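Local coordinates for SusD homolog (PDB 3SGH), which probably binds glycans at the outer membrane of a gut Bacteroides, as SusD-family lipoproteins do, for uptake by a partner transporter, at residues 240-251 with 298-307. Numbering follows the deposited sequence.
Sequences YAIVSGWPEVRA and YANYSKLFIA
Arg-250 reaches into the turn at 298-301, and its side chain is worth following outward. Arg-250 CB rests 3.6 Å from Ser-302 O. CG, turned anti to its own carbonyl carbon (chi1 -72°), passes Tyr-298 O, and CD touches both that oxygen and Ser-302 O. The bend at chi2 (-70°) then carries the guanidinium to Ala-299 O, which it takes side-on with two nitrogens: Arg-250 NH2 at 2.9 Å, in the carbonyl plane on a lone pair, and Arg-250 NE at 3.1 Å, from above that plane. NH1 turns back to its own segment, giving a nearly straight bond (176°) to Ser-244 O and a second one to Val-249 O. Four bonds thus fix the rotation of the group, while Lys-303 CG packs over one face, 3.7 Å from Arg-250 NE, the two chains running side by side. A leucine here would probably leave Ala-299 O and Ser-244 O without these donors and free the 298-301 turn to shift against residues 244-250. Next along the strand, Ala-251 N bonds Ser-302 O. A water joins Ser-244 OG, Val-249 O and Leu-304 N, and beyond it Ala-307 CB presses tightly on Ser-244 CB at 3.3 Å. Farther on, the Tyr-240 ring meets Leu-304 CD1 at its CD1 and Ile-306 CG2 at its CD2, both at 3.7 Å. In the fold, the loop preceding strand 314-317 lies along helix 239-245 and strand 249-251; that strand pairs antiparallel with 50-52, whose Val-50 touches both Val-249 and Leu-304, while helix 33-40 packs on Tyr-240 through Cys-36 and Asn-40.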
ATOM      1  N   TYR A 240      -8.143 -12.950  -0.785  1.00 14.11           N
ATOM      2  CA  TYR A 240      -7.203 -13.421   0.237  1.00 14.43           C
ATOM      3  C   TYR A 240      -7.587 -14.799   0.701  1.00 14.23           C
ATOM      4  O   TYR A 240      -6.709 -15.629   0.915  1.00 14.58           O
ATOM      5  CB  TYR A 240      -7.132 -12.480   1.418  1.00 14.60           C
ATOM      6  CG  TYR A 240      -6.335 -11.183   1.261  1.00 13.48           C
ATOM      7  CD1 TYR A 240      -4.954 -11.168   1.195  1.00 13.27           C
ATOM      8  CD2 TYR A 240      -7.003  -9.952   1.238  1.00 14.84           C
ATOM      9  CE1 TYR A 240      -4.253 -10.028   1.115  1.00 14.32           C
ATOM     10  CE2 TYR A 240      -6.293  -8.768   1.173  1.00 13.72           C
ATOM     11  CZ  TYR A 240      -4.921  -8.799   1.127  1.00 14.59           C
ATOM     12  OH  TYR A 240      -4.182  -7.633   1.085  1.00 14.75           O
ATOM     13  N   ALA A 241      -8.884 -15.050   0.859  1.00 14.94           N
ATOM     14  CA  ALA A 241      -9.322 -16.350   1.361  1.00 15.68           C
ATOM     15  C   ALA A 241      -8.954 -17.453   0.342  1.00 15.09           C
ATOM     16  O   ALA A 241      -8.563 -18.560   0.731  1.00 15.61           O
ATOM     17  CB  ALA A 241     -10.781 -16.345   1.657  1.00 14.76           C
ATOM     18  N   ILE A 242      -9.042 -17.123  -0.949  1.00 15.20           N
ATOM     19  CA  ILE A 242      -8.669 -18.069  -1.997  1.00 14.74           C
ATOM     20  C   ILE A 242      -7.121 -18.306  -1.943  1.00 14.79           C
ATOM     21  O   ILE A 242      -6.695 -19.457  -1.870  1.00 15.10           O
ATOM     22  CB  ILE A 242      -9.156 -17.619  -3.398  1.00 14.93           C
ATOM     23  CG1 ILE A 242     -10.709 -17.546  -3.410  1.00 18.30           C
ATOM     24  CG2 ILE A 242      -8.606 -18.627  -4.495  1.00 13.88           C
ATOM     25  CD1 ILE A 242     -11.326 -16.728  -4.587  1.00 20.73           C
ATOM     26  N   VAL A 243      -6.318 -17.247  -2.033  1.00 14.23           N
ATOM     27  CA  VAL A 243      -4.855 -17.374  -1.998  1.00 14.73           C
ATOM     28  C   VAL A 243      -4.411 -18.103  -0.725  1.00 13.97           C
ATOM     29  O   VAL A 243      -3.587 -19.033  -0.755  1.00 13.99           O
ATOM     30  CB  VAL A 243      -4.184 -16.021  -2.200  1.00 14.34           C
ATOM     31  CG1 VAL A 243      -2.651 -16.146  -2.210  1.00 15.46           C
ATOM     32  CG2 VAL A 243      -4.686 -15.389  -3.526  1.00 14.99           C
ATOM     33  N   SER A 244      -5.044 -17.757   0.390  1.00 13.24           N
ATOM     34  CA  SER A 244      -4.661 -18.319   1.682  1.00 13.59           C
ATOM     35  C   SER A 244      -5.010 -19.816   1.773  1.00 14.21           C
ATOM     36  O   SER A 244      -4.330 -20.588   2.469  1.00 15.37           O
ATOM     37  CB  SER A 244      -5.354 -17.552   2.810  1.00 13.47           C
ATOM     38  OG  SER A 244      -5.096 -18.059   4.106  1.00 16.17           O
ATOM     39  N   GLY A 245      -6.078 -20.201   1.087  1.00 15.13           N
ATOM     40  CA  GLY A 245      -6.545 -21.571   1.058  1.00 16.57           C
ATOM     41  C   GLY A 245      -5.674 -22.499   0.229  1.00 18.12           C
ATOM     42  O   GLY A 245      -5.671 -23.707   0.466  1.00 19.78           O
ATOM     43  N   TRP A 246      -4.916 -21.953  -0.711  1.00 16.16           N
ATOM     44  CA  TRP A 246      -4.090 -22.771  -1.602  1.00 15.82           C
ATOM     45  C   TRP A 246      -3.092 -23.752  -0.973  1.00 18.02           C
ATOM     46  O   TRP A 246      -3.090 -24.929  -1.383  1.00 19.16           O
ATOM     47  CB  TRP A 246      -3.458 -21.928  -2.713  1.00 16.17           C
ATOM     48  CG  TRP A 246      -4.429 -21.379  -3.703  1.00 15.14           C
ATOM     49  CD1 TRP A 246      -5.678 -21.861  -4.003  1.00 14.82           C
ATOM     50  CD2 TRP A 246      -4.206 -20.274  -4.576  1.00 15.73           C
ATOM     51  NE1 TRP A 246      -6.256 -21.065  -4.977  1.00 15.03           N
ATOM     52  CE2 TRP A 246      -5.350 -20.107  -5.352  1.00 12.75           C
ATOM     53  CE3 TRP A 246      -3.140 -19.382  -4.752  1.00 15.26           C
ATOM     54  CZ2 TRP A 246      -5.456 -19.108  -6.295  1.00 18.05           C
ATOM     55  CZ3 TRP A 246      -3.243 -18.413  -5.680  1.00 17.75           C
ATOM     56  CH2 TRP A 246      -4.405 -18.267  -6.444  1.00 19.14           C
ATOM     57  N   PRO A 247      -2.275 -23.337   0.035  1.00 17.23           N
ATOM     58  CA  PRO A 247      -2.036 -21.966   0.561  1.00 17.65           C
ATOM     59  C   PRO A 247      -0.840 -21.321  -0.097  1.00 17.50           C
ATOM     60  O   PRO A 247       0.108 -22.029  -0.418  1.00 20.60           O
ATOM     61  CB  PRO A 247      -1.695 -22.207   2.043  1.00 17.55           C
ATOM     62  CG  PRO A 247      -1.044 -23.597   2.061  1.00 17.94           C
ATOM     63  CD  PRO A 247      -1.635 -24.369   0.872  1.00 18.30           C
ATOM     64  N   GLU A 248      -0.866 -20.009  -0.310  1.00 15.65           N
ATOM     65  CA  GLU A 248       0.293 -19.292  -0.806  1.00 15.09           C
ATOM     66  C   GLU A 248       0.548 -17.950  -0.121  1.00 15.34           C
ATOM     67  O   GLU A 248       1.454 -17.244  -0.527  1.00 14.71           O
ATOM     68  CB  GLU A 248       0.251 -19.167  -2.339  1.00 15.13           C
ATOM     69  CG  GLU A 248       0.398 -20.539  -3.045  1.00 16.10           C
ATOM     70  CD  GLU A 248       0.484 -20.478  -4.556  1.00 17.29           C
ATOM     71  OE1 GLU A 248       0.603 -19.371  -5.135  1.00 16.24           O
ATOM     72  OE2 GLU A 248       0.459 -21.582  -5.149  1.00 17.77           O
ATOM     73  N   VAL A 249      -0.229 -17.624   0.924  1.00 13.73           N
ATOM     74  CA  VAL A 249       0.016 -16.439   1.732  1.00 12.70           C
ATOM     75  C   VAL A 249      -0.274 -16.695   3.188  1.00 13.98           C
ATOM     76  O   VAL A 249      -1.230 -17.388   3.522  1.00 13.43           O
ATOM     77  CB  VAL A 249      -0.753 -15.187   1.163  1.00 11.81           C
ATOM     78  CG1 VAL A 249      -2.283 -15.342   1.405  1.00 12.09           C
ATOM     79  CG2 VAL A 249      -0.171 -13.875   1.725  1.00 12.03           C
ATOM     80  N   ARG A 250       0.623 -16.175   4.051  1.00 14.16           N
ATOM     81  CA  ARG A 250       0.468 -16.250   5.489  1.00 13.57           C
ATOM     82  C   ARG A 250       0.867 -14.904   6.105  1.00 12.75           C
ATOM     83  O   ARG A 250       1.335 -14.016   5.420  1.00 12.44           O
ATOM     84  CB  ARG A 250       1.298 -17.401   6.081  1.00 13.41           C
ATOM     85  CG  ARG A 250       0.785 -18.818   5.792  1.00 11.20           C
ATOM     86  CD  ARG A 250      -0.481 -19.123   6.523  1.00 13.96           C
ATOM     87  NE  ARG A 250      -1.074 -20.423   6.279  1.00 13.18           N
ATOM     88  CZ  ARG A 250      -2.006 -20.719   5.360  1.00 13.25           C
ATOM     89  NH1 ARG A 250      -2.413 -19.822   4.479  1.00 16.89           N
ATOM     90  NH2 ARG A 250      -2.499 -21.941   5.288  1.00 16.76           N
ATOM     91  N   ALA A 251       0.672 -14.748   7.402  1.00 13.00           N
ATOM     92  CA  ALA A 251       1.115 -13.565   8.113  1.00 14.26           C
ATOM     93  C   ALA A 251       2.664 -13.494   8.054  1.00 13.60           C
ATOM     94  O   ALA A 251       3.358 -14.497   8.122  1.00 14.28           O
ATOM     95  CB  ALA A 251       0.616 -13.609   9.558  1.00 12.36           C
ATOM     96  N   TYR A 298       4.498 -24.150   5.799  1.00 16.69           N
ATOM     97  CA  TYR A 298       3.971 -22.993   6.488  1.00 16.24           C
ATOM     98  C   TYR A 298       2.449 -23.000   6.630  1.00 16.38           C
ATOM     99  O   TYR A 298       1.836 -22.030   7.081  1.00 16.62           O
ATOM    100  CB  TYR A 298       4.491 -21.734   5.811  1.00 15.82           C
ATOM    101  CG  TYR A 298       5.990 -21.513   6.057  1.00 14.27           C
ATOM    102  CD1 TYR A 298       6.489 -21.358   7.369  1.00 14.11           C
ATOM    103  CD2 TYR A 298       6.885 -21.455   5.012  1.00 16.38           C
ATOM    104  CE1 TYR A 298       7.862 -21.154   7.599  1.00 16.49           C
ATOM    105  CE2 TYR A 298       8.277 -21.250   5.238  1.00 14.23           C
ATOM    106  CZ  TYR A 298       8.739 -21.090   6.547  1.00 13.76           C
ATOM    107  OH  TYR A 298      10.107 -20.835   6.760  1.00 17.63           O
ATOM    108  N   ALA A 299       1.824 -24.120   6.301  1.00 16.94           N
ATOM    109  CA  ALA A 299       0.366 -24.186   6.260  1.00 16.88           C
ATOM    110  C   ALA A 299      -0.284 -23.815   7.599  1.00 15.85           C
ATOM    111  O   ALA A 299      -1.352 -23.212   7.618  1.00 16.84           O
ATOM    112  CB  ALA A 299      -0.116 -25.608   5.768  1.00 17.65           C
ATOM    113  N   ASN A 300       0.340 -24.186   8.713  1.00 16.19           N
ATOM    114  CA  ASN A 300      -0.235 -23.967  10.040  1.00 16.32           C
ATOM    115  C   ASN A 300       0.376 -22.819  10.862  1.00 16.20           C
ATOM    116  O   ASN A 300       0.117 -22.718  12.062  1.00 16.61           O
ATOM    117  CB  ASN A 300      -0.185 -25.281  10.829  1.00 16.43           C
ATOM    118  CG  ASN A 300      -0.845 -26.408  10.089  1.00 20.25           C
ATOM    119  OD1 ASN A 300      -1.925 -26.235   9.548  1.00 19.86           O
ATOM    120  ND2 ASN A 300      -0.196 -27.561  10.042  1.00 24.00           N
ATOM    121  N   TYR A 301       1.152 -21.954  10.211  1.00 15.47           N
ATOM    122  CA  TYR A 301       1.550 -20.714  10.795  1.00 15.60           C
ATOM    123  C   TYR A 301       0.356 -19.736  10.792  1.00 15.21           C
ATOM    124  O   TYR A 301      -0.673 -20.028  10.186  1.00 14.96           O
ATOM    125  CB  TYR A 301       2.773 -20.133  10.053  1.00 14.42           C
ATOM    126  CG  TYR A 301       4.106 -20.818  10.373  1.00 15.71           C
ATOM    127  CD1 TYR A 301       4.264 -22.217  10.228  1.00 15.25           C
ATOM    128  CD2 TYR A 301       5.250 -20.058  10.740  1.00 15.69           C
ATOM    129  CE1 TYR A 301       5.475 -22.853  10.493  1.00 18.85           C
ATOM    130  CE2 TYR A 301       6.465 -20.692  10.970  1.00 13.99           C
ATOM    131  CZ  TYR A 301       6.565 -22.085  10.855  1.00 16.01           C
ATOM    132  OH  TYR A 301       7.738 -22.725  11.087  1.00 15.38           O
ATOM    133  N   SER A 302       0.490 -18.591  11.458  1.00 14.36           N
ATOM    134  CA  SER A 302      -0.595 -17.617  11.497  1.00 14.29           C
ATOM    135  C   SER A 302      -1.072 -17.177  10.107  1.00 14.64           C
ATOM    136  O   SER A 302      -0.252 -16.802   9.242  1.00 14.13           O
ATOM    137  CB  SER A 302      -0.204 -16.394  12.290  1.00 13.69           C
ATOM    138  OG  SER A 302      -0.101 -16.719  13.659  1.00 15.07           O
ATOM    139  N   LYS A 303      -2.389 -17.197   9.940  1.00 15.47           N
ATOM    140  CA  LYS A 303      -3.034 -16.749   8.730  1.00 15.40           C
ATOM    141  C   LYS A 303      -3.516 -15.321   8.882  1.00 16.22           C
ATOM    142  O   LYS A 303      -3.644 -14.791   9.993  1.00 16.76           O
ATOM    143  CB  LYS A 303      -4.222 -17.634   8.402  1.00 15.49           C
ATOM    144  CG  LYS A 303      -3.884 -19.116   8.264  1.00 17.23           C
ATOM    145  CD  LYS A 303      -5.082 -20.008   7.958  1.00 23.62           C
ATOM    146  CE  LYS A 303      -5.891 -20.305   9.243  1.00 29.67           C
ATOM    147  NZ  LYS A 303      -7.114 -21.229   9.104  1.00 30.34           N
ATOM    148  N   LEU A 304      -3.772 -14.680   7.744  1.00 16.03           N
ATOM    149  CA  LEU A 304      -4.435 -13.382   7.745  1.00 15.75           C
ATOM    150  C   LEU A 304      -5.897 -13.639   8.141  1.00 15.63           C
ATOM    151  O   LEU A 304      -6.577 -14.509   7.558  1.00 15.85           O
ATOM    152  CB  LEU A 304      -4.355 -12.757   6.338  1.00 16.27           C
ATOM    153  CG  LEU A 304      -2.981 -12.702   5.649  1.00 18.16           C
ATOM    154  CD1 LEU A 304      -3.137 -12.102   4.258  1.00 17.56           C
ATOM    155  CD2 LEU A 304      -1.990 -11.880   6.477  1.00 17.17           C
ATOM    156  N   PHE A 305      -6.380 -12.850   9.103  1.00 14.86           N
ATOM    157  CA  PHE A 305      -7.750 -12.972   9.579  1.00 14.38           C
ATOM    158  C   PHE A 305      -8.778 -12.856   8.432  1.00 14.78           C
ATOM    159  O   PHE A 305      -9.781 -13.572   8.388  1.00 13.60           O
ATOM    160  CB  PHE A 305      -8.053 -11.947  10.648  1.00 14.98           C
ATOM    161  CG  PHE A 305      -9.428 -12.140  11.247  1.00 16.85           C
ATOM    162  CD1 PHE A 305     -10.526 -11.491  10.708  1.00 20.68           C
ATOM    163  CD2 PHE A 305      -9.617 -13.054  12.278  1.00 21.69           C
ATOM    164  CE1 PHE A 305     -11.819 -11.738  11.206  1.00 20.80           C
ATOM    165  CE2 PHE A 305     -10.868 -13.300  12.791  1.00 23.43           C
ATOM    166  CZ  PHE A 305     -12.001 -12.629  12.256  1.00 22.38           C
ATOM    167  N   ILE A 306      -8.534 -11.953   7.501  1.00 14.59           N
ATOM    168  CA  ILE A 306      -9.498 -11.682   6.407  1.00 16.13           C
ATOM    169  C   ILE A 306      -9.699 -12.930   5.543  1.00 16.36           C
ATOM    170  O   ILE A 306     -10.763 -13.096   4.972  1.00 18.57           O
ATOM    171  CB  ILE A 306      -9.050 -10.472   5.533  1.00 14.74           C
ATOM    172  CG1 ILE A 306     -10.206  -9.952   4.649  1.00 18.13           C
ATOM    173  CG2 ILE A 306      -7.790 -10.841   4.724  1.00 16.06           C
ATOM    174  CD1 ILE A 306      -9.834  -8.586   3.960  1.00 18.68           C
ATOM    175  N   ALA A 307      -8.718 -13.839   5.520  1.00 16.92           N
ATOM    176  CA  ALA A 307      -8.821 -15.126   4.810  1.00 15.98           C
ATOM    177  C   ALA A 307      -9.782 -16.113   5.481  1.00 16.44           C
ATOM    178  O   ALA A 307     -10.180 -17.099   4.814  1.00 15.75           O
ATOM    179  CB  ALA A 307      -7.430 -15.822   4.645  1.00 16.56           C
TER
HETATM  180  O   HOH W   1      -9.021 -19.683   2.994  1.00 22.53           O
HETATM  181  O   HOH W   2      -3.283 -16.410   5.364  1.00 12.90           O